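Toll-like receptor 6, Variable lymphocyte receptor B (Mus musculus, PDB 3A79) is an engineered fusion of a mouse innate immune receptor ectodomain, which probably senses microbial lipopeptides, with a hagfish variable lymphocyte receptor fragment that caps its repeat solenoid. Local coordinates at residues Asp490-Leu504 against Tyr518-Asn532. Sequence-based numbering, arbitrary orientation.
Sequences DGVFDRLTSLQYIWL and YLSEWINKHSGVVRN
Tyr518 packs its ring against the loop Asp490-Asp494, its hydroxyl OH giving a 2.6 Å hydrogen bond to Asp494 OD1 from above the carboxylate plane. A chi1 of 173°, with Tyr518 CG opposite the backbone N, carries the ring away from helix 513-525 so that Asp490 CA and Gly491 N cover one face, while Asp494 OD1 sits at its edge. With an alanine here, Asp494 would probably lose its hydroxyl partner and the Asp490-Gly491 backbone the ring packed against it. One turn on, Trp522 turns a face to Phe493, the rings inclined at 45°, and NE1 makes a weak bond to Phe493 O. Leu499 CD2 reaches Trp522 CH2 at 3.9 Å, and Leu504 CD1 meets Ile523 CD1 at 3.5 Å.

Past the helix, the chain runs parallel to 502-503: Arg531 N bonds Ile502 O at 3.1 Å and 165°. The Arg531 guanidinium stacks on one face of the Tyr501 ring, centre to centre 3.8 Å, a cation-pi pair, while its CB rests over the five-membered ring of Trp503. Trp503 NE1 adds a weak bond to Asn532 O. Farther out, backbone bonds from Tyr501 to Gln476 and from Trp503 to Leu478 join this edge to strand 477-479 of the mouse receptor part, across the engineered junction. Both segments lie in the hagfish-derived part: an apolar, aromatic centre with polar links at both ends, consistent with a C-terminal cap shielding the hydrophobic core of its own repeat.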
loop_
_atom_site.group_PDB
_atom_site.type_symbol
_atom_site.label_atom_id
_atom_site.label_comp_id
_atom_site.label_asym_id
_atom_site.label_seq_id
_atom_site.Cartn_x
_atom_site.Cartn_y
_atom_site.Cartn_z
ATOM N N ASP B 490 34.427 3.772 2.151
ATOM C CA ASP B 490 35.615 3.551 1.330
ATOM C C ASP B 490 35.982 2.070 1.266
ATOM O O ASP B 490 36.253 1.454 2.298
ATOM C CB ASP B 490 36.809 4.351 1.882
ATOM C CG ASP B 490 36.568 5.859 1.885
ATOM O OD1 ASP B 490 36.079 6.402 0.870
ATOM O OD2 ASP B 490 36.885 6.509 2.903
ATOM N N GLY B 491 35.980 1.503 0.059
ATOM C CA GLY B 491 36.416 0.130 -0.148
ATOM C C GLY B 491 35.335 -0.900 -0.450
ATOM O O GLY B 491 35.491 -2.080 -0.117
ATOM N N VAL B 492 34.246 -0.469 -1.086
ATOM C CA VAL B 492 33.165 -1.384 -1.461
ATOM C C VAL B 492 33.309 -1.897 -2.887
ATOM O O VAL B 492 33.698 -3.047 -3.100
ATOM C CB VAL B 492 31.780 -0.734 -1.312
ATOM C CG1 VAL B 492 31.259 -0.917 0.110
ATOM C CG2 VAL B 492 31.835 0.739 -1.711
ATOM N N PHE B 493 32.995 -1.038 -3.853
ATOM C CA PHE B 493 33.107 -1.361 -5.275
ATOM C C PHE B 493 34.436 -2.013 -5.674
ATOM O O PHE B 493 34.651 -2.330 -6.850
ATOM C CB PHE B 493 32.920 -0.102 -6.114
ATOM C CG PHE B 493 31.698 0.680 -5.771
ATOM C CD1 PHE B 493 31.787 1.804 -4.976
ATOM C CD2 PHE B 493 30.460 0.300 -6.255
ATOM C CE1 PHE B 493 30.660 2.538 -4.660
ATOM C CE2 PHE B 493 29.324 1.025 -5.941
ATOM C CZ PHE B 493 29.426 2.149 -5.145
ATOM N N ASP B 494 35.330 -2.182 -4.705
ATOM C CA ASP B 494 36.598 -2.866 -4.934
ATOM C C ASP B 494 36.358 -4.363 -5.061
ATOM O O ASP B 494 36.810 -4.995 -6.019
ATOM C CB ASP B 494 37.588 -2.615 -3.785
ATOM C CG ASP B 494 37.762 -1.142 -3.461
ATOM O OD1 ASP B 494 37.460 -0.291 -4.326
ATOM O OD2 ASP B 494 38.209 -0.843 -2.331
ATOM N N ARG B 495 35.645 -4.925 -4.084
ATOM C CA ARG B 495 35.416 -6.368 -4.035
ATOM C C ARG B 495 34.291 -6.811 -4.986
ATOM O O ARG B 495 34.114 -8.007 -5.243
ATOM C CB ARG B 495 35.140 -6.831 -2.597
ATOM C CG ARG B 495 35.785 -8.177 -2.232
ATOM C CD ARG B 495 37.285 -8.023 -1.984
ATOM N NE ARG B 495 38.006 -9.297 -1.951
ATOM C CZ ARG B 495 39.322 -9.405 -1.767
ATOM N NH1 ARG B 495 40.063 -8.313 -1.591
ATOM N NH2 ARG B 495 39.903 -10.603 -1.754
ATOM N N LEU B 496 33.542 -5.845 -5.513
ATOM C CA LEU B 496 32.514 -6.135 -6.506
ATOM C C LEU B 496 33.143 -6.471 -7.857
ATOM O O LEU B 496 32.716 -5.953 -8.887
ATOM C CB LEU B 496 31.554 -4.947 -6.664
ATOM C CG LEU B 496 30.667 -4.508 -5.488
ATOM C CD1 LEU B 496 29.443 -3.778 -6.017
ATOM C CD2 LEU B 496 30.232 -5.669 -4.591
ATOM N N THR B 497 34.144 -7.353 -7.838
ATOM C CA THR B 497 34.971 -7.679 -9.009
ATOM C C THR B 497 34.210 -8.009 -10.300
ATOM O O THR B 497 34.757 -7.896 -11.404
ATOM C CB THR B 497 35.926 -8.859 -8.704
ATOM O OG1 THR B 497 35.175 -9.971 -8.194
ATOM C CG2 THR B 497 36.988 -8.448 -7.683
ATOM N N SER B 498 32.954 -8.420 -10.153
ATOM C CA SER B 498 32.149 -8.887 -11.280
ATOM C C SER B 498 31.229 -7.776 -11.798
ATOM O O SER B 498 30.597 -7.912 -12.845
ATOM C CB SER B 498 31.345 -10.126 -10.868
ATOM O OG SER B 498 31.198 -11.026 -11.953
ATOM N N LEU B 499 31.172 -6.676 -11.057
ATOM C CA LEU B 499 30.402 -5.496 -11.445
ATOM C C LEU B 499 30.730 -5.029 -12.870
ATOM O O LEU B 499 31.880 -5.107 -13.300
ATOM C CB LEU B 499 30.674 -4.371 -10.442
ATOM C CG LEU B 499 29.862 -3.083 -10.523
ATOM C CD1 LEU B 499 28.385 -3.374 -10.668
ATOM C CD2 LEU B 499 30.116 -2.277 -9.278
ATOM N N GLN B 500 29.723 -4.549 -13.597
ATOM C CA GLN B 500 29.913 -4.068 -14.970
ATOM C C GLN B 500 28.919 -2.969 -15.323
ATOM O O GLN B 500 29.105 -2.213 -16.281
ATOM C CB GLN B 500 29.736 -5.207 -15.964
ATOM C CG GLN B 500 30.541 -6.437 -15.658
ATOM C CD GLN B 500 30.245 -7.531 -16.642
ATOM O OE1 GLN B 500 29.648 -7.276 -17.694
ATOM N NE2 GLN B 500 30.650 -8.761 -16.314
ATOM N N TYR B 501 27.839 -2.919 -14.558
ATOM C CA TYR B 501 26.816 -1.914 -14.739
ATOM C C TYR B 501 26.523 -1.355 -13.370
ATOM O O TYR B 501 26.504 -2.088 -12.383
ATOM C CB TYR B 501 25.563 -2.537 -15.338
ATOM C CG TYR B 501 25.745 -2.976 -16.770
ATOM C CD1 TYR B 501 26.709 -3.916 -17.113
ATOM C CD2 TYR B 501 24.950 -2.451 -17.783
ATOM C CE1 TYR B 501 26.881 -4.318 -18.421
ATOM C CE2 TYR B 501 25.112 -2.849 -19.096
ATOM C CZ TYR B 501 26.080 -3.783 -19.408
ATOM O OH TYR B 501 26.245 -4.181 -20.715
ATOM N N ILE B 502 26.321 -0.048 -13.302
ATOM C CA ILE B 502 26.042 0.598 -12.033
ATOM C C ILE B 502 25.404 1.937 -12.290
ATOM O O ILE B 502 25.954 2.766 -13.004
ATOM C CB ILE B 502 27.313 0.761 -11.173
ATOM C CG1 ILE B 502 26.984 1.472 -9.863
ATOM C CG2 ILE B 502 28.393 1.514 -11.933
ATOM C CD1 ILE B 502 27.984 1.197 -8.773
ATOM N N TRP B 503 24.221 2.132 -11.726
ATOM C CA TRP B 503 23.502 3.385 -11.880
ATOM C C TRP B 503 23.680 4.229 -10.625
ATOM O O TRP B 503 23.075 3.949 -9.587
ATOM C CB TRP B 503 22.021 3.125 -12.149
ATOM C CG TRP B 503 21.716 2.718 -13.561
ATOM C CD1 TRP B 503 21.178 3.504 -14.538
ATOM C CD2 TRP B 503 21.920 1.427 -14.150
ATOM N NE1 TRP B 503 21.038 2.784 -15.700
ATOM C CE2 TRP B 503 21.484 1.506 -15.490
ATOM C CE3 TRP B 503 22.427 0.211 -13.675
ATOM C CZ2 TRP B 503 21.545 0.418 -16.361
ATOM C CZ3 TRP B 503 22.491 -0.863 -14.538
ATOM C CH2 TRP B 503 22.051 -0.755 -15.867
ATOM N N LEU B 504 24.516 5.259 -10.720
ATOM C CA LEU B 504 24.811 6.087 -9.560
ATOM C C LEU B 504 24.029 7.394 -9.556
ATOM O O LEU B 504 23.985 8.086 -8.535
ATOM C CB LEU B 504 26.314 6.350 -9.449
ATOM C CG LEU B 504 27.125 5.215 -8.822
ATOM C CD1 LEU B 504 28.614 5.393 -9.076
ATOM C CD2 LEU B 504 26.844 5.131 -7.336
ATOM N N TYR B 518 37.409 8.696 -2.849
ATOM C CA TYR B 518 37.251 7.294 -3.236
ATOM C C TYR B 518 36.340 7.102 -4.439
ATOM O O TYR B 518 36.664 6.359 -5.368
ATOM C CB TYR B 518 36.718 6.464 -2.065
ATOM C CG TYR B 518 36.377 5.042 -2.452
ATOM C CD1 TYR B 518 37.379 4.114 -2.700
ATOM C CD2 TYR B 518 35.056 4.628 -2.577
ATOM C CE1 TYR B 518 37.080 2.814 -3.058
ATOM C CE2 TYR B 518 34.745 3.324 -2.936
ATOM C CZ TYR B 518 35.765 2.422 -3.176
ATOM O OH TYR B 518 35.476 1.125 -3.532
ATOM N N LEU B 519 35.195 7.771 -4.409
ATOM C CA LEU B 519 34.194 7.601 -5.450
ATOM C C LEU B 519 34.667 8.243 -6.747
ATOM O O LEU B 519 34.359 7.765 -7.839
ATOM C CB LEU B 519 32.868 8.218 -5.007
ATOM C CG LEU B 519 31.606 7.386 -5.249
ATOM C CD1 LEU B 519 30.394 8.103 -4.677
ATOM C CD2 LEU B 519 31.422 7.080 -6.728
ATOM N N SER B 520 35.421 9.328 -6.616
ATOM C CA SER B 520 35.915 10.053 -7.777
ATOM C C SER B 520 37.020 9.280 -8.491
ATOM O O SER B 520 36.999 9.150 -9.715
ATOM C CB SER B 520 36.411 11.436 -7.375
ATOM O OG SER B 520 36.852 12.149 -8.514
ATOM N N GLU B 521 37.983 8.773 -7.727
ATOM C CA GLU B 521 39.024 7.919 -8.291
ATOM C C GLU B 521 38.365 6.712 -8.946
ATOM O O GLU B 521 38.843 6.193 -9.960
ATOM C CB GLU B 521 40.004 7.447 -7.210
ATOM C CG GLU B 521 40.597 8.554 -6.344
ATOM C CD GLU B 521 41.717 9.326 -7.030
ATOM O OE1 GLU B 521 42.115 8.945 -8.151
ATOM O OE2 GLU B 521 42.198 10.319 -6.438
ATOM N N TRP B 522 37.257 6.272 -8.356
ATOM C CA TRP B 522 36.539 5.107 -8.857
ATOM C C TRP B 522 35.856 5.378 -10.201
ATOM O O TRP B 522 36.209 4.758 -11.200
ATOM C CB TRP B 522 35.542 4.578 -7.819
ATOM C CG TRP B 522 35.310 3.097 -7.937
ATOM C CD1 TRP B 522 36.025 2.105 -7.331
ATOM C CD2 TRP B 522 34.302 2.443 -8.721
ATOM N NE1 TRP B 522 35.525 0.876 -7.688
ATOM C CE2 TRP B 522 34.468 1.057 -8.543
ATOM C CE3 TRP B 522 33.273 2.897 -9.555
ATOM C CZ2 TRP B 522 33.647 0.125 -9.169
ATOM C CZ3 TRP B 522 32.463 1.973 -10.173
ATOM C CH2 TRP B 522 32.652 0.604 -9.977
ATOM N N ILE B 523 34.894 6.303 -10.234
ATOM C CA ILE B 523 34.149 6.576 -11.471
ATOM C C ILE B 523 35.093 6.718 -12.661
ATOM O O ILE B 523 34.749 6.354 -13.786
ATOM C CB ILE B 523 33.303 7.872 -11.396
ATOM C CG1 ILE B 523 32.529 7.966 -10.080
ATOM C CG2 ILE B 523 32.352 7.953 -12.598
ATOM C CD1 ILE B 523 31.084 7.550 -10.192
ATOM N N ASN B 524 36.280 7.260 -12.398
ATOM C CA ASN B 524 37.272 7.517 -13.438
ATOM C C ASN B 524 37.999 6.255 -13.876
ATOM O O ASN B 524 38.157 6.007 -15.074
ATOM C CB ASN B 524 38.272 8.576 -12.974
ATOM C CG ASN B 524 37.678 9.976 -12.956
ATOM O OD1 ASN B 524 36.832 10.318 -13.785
ATOM N ND2 ASN B 524 38.128 10.796 -12.013
ATOM N N LYS B 525 38.437 5.458 -12.903
ATOM C CA LYS B 525 39.096 4.192 -13.201
ATOM C C LYS B 525 38.113 3.221 -13.855
ATOM O O LYS B 525 38.520 2.253 -14.491
ATOM C CB LYS B 525 39.702 3.568 -11.938
ATOM C CG LYS B 525 41.068 2.929 -12.173
ATOM C CD LYS B 525 41.386 1.815 -11.187
ATOM C CE LYS B 525 40.887 0.471 -11.697
ATOM N NZ LYS B 525 41.641 -0.660 -11.092
ATOM N N HIS B 526 36.819 3.488 -13.689
ATOM C CA HIS B 526 35.766 2.677 -14.301
ATOM C C HIS B 526 34.747 3.585 -14.976
ATOM O O HIS B 526 33.597 3.680 -14.540
ATOM C CB HIS B 526 35.069 1.803 -13.255
ATOM C CG HIS B 526 36.013 1.061 -12.364
ATOM N ND1 HIS B 526 36.866 0.086 -12.833
ATOM C CD2 HIS B 526 36.238 1.150 -11.033
ATOM C CE1 HIS B 526 37.582 -0.391 -11.828
ATOM N NE2 HIS B 526 37.219 0.238 -10.725
ATOM N N SER B 527 35.178 4.255 -16.041
ATOM C CA SER B 527 34.331 5.212 -16.746
ATOM C C SER B 527 33.205 4.518 -17.514
ATOM O O SER B 527 32.081 5.024 -17.573
ATOM C CB SER B 527 35.171 6.070 -17.700
ATOM O OG SER B 527 36.256 6.692 -17.026
ATOM N N GLY B 528 33.510 3.360 -18.093
ATOM C CA GLY B 528 32.550 2.623 -18.897
ATOM C C GLY B 528 31.495 1.890 -18.088
ATOM O O GLY B 528 30.431 1.560 -18.607
ATOM N N VAL B 529 31.788 1.643 -16.813
ATOM C CA VAL B 529 30.900 0.886 -15.928
ATOM C C VAL B 529 29.636 1.663 -15.536
ATOM O O VAL B 529 28.575 1.074 -15.334
ATOM C CB VAL B 529 31.652 0.410 -14.649
ATOM C CG1 VAL B 529 30.721 -0.341 -13.709
ATOM C CG2 VAL B 529 32.851 -0.458 -15.025
ATOM N N VAL B 530 29.754 2.986 -15.452
ATOM C CA VAL B 530 28.656 3.846 -15.006
ATOM C C VAL B 530 27.637 4.174 -16.110
ATOM O O VAL B 530 27.984 4.772 -17.131
ATOM C CB VAL B 530 29.200 5.170 -14.434
ATOM C CG1 VAL B 530 28.105 5.918 -13.671
ATOM C CG2 VAL B 530 30.409 4.900 -13.548
ATOM N N ARG B 531 26.379 3.795 -15.894
ATOM C CA ARG B 531 25.326 4.044 -16.870
ATOM C C ARG B 531 24.482 5.233 -16.446
ATOM O O ARG B 531 24.545 5.658 -15.296
ATOM C CB ARG B 531 24.434 2.808 -17.024
ATOM C CG ARG B 531 25.124 1.587 -17.637
ATOM C CD ARG B 531 25.973 1.980 -18.836
ATOM N NE ARG B 531 26.199 0.880 -19.771
ATOM C CZ ARG B 531 27.090 -0.094 -19.591
ATOM N NH1 ARG B 531 27.837 -0.129 -18.492
ATOM N NH2 ARG B 531 27.225 -1.046 -20.511
ATOM N N ASN B 532 23.690 5.767 -17.371
ATOM C CA ASN B 532 22.774 6.861 -17.044
ATOM C C ASN B 532 21.300 6.433 -16.952
ATOM O O ASN B 532 20.964 5.259 -17.150
ATOM C CB ASN B 532 22.946 8.050 -18.009
ATOM C CG ASN B 532 22.353 7.791 -19.397
ATOM O OD1 ASN B 532 22.561 6.731 -19.990
ATOM N ND2 ASN B 532 21.629 8.778 -19.927
#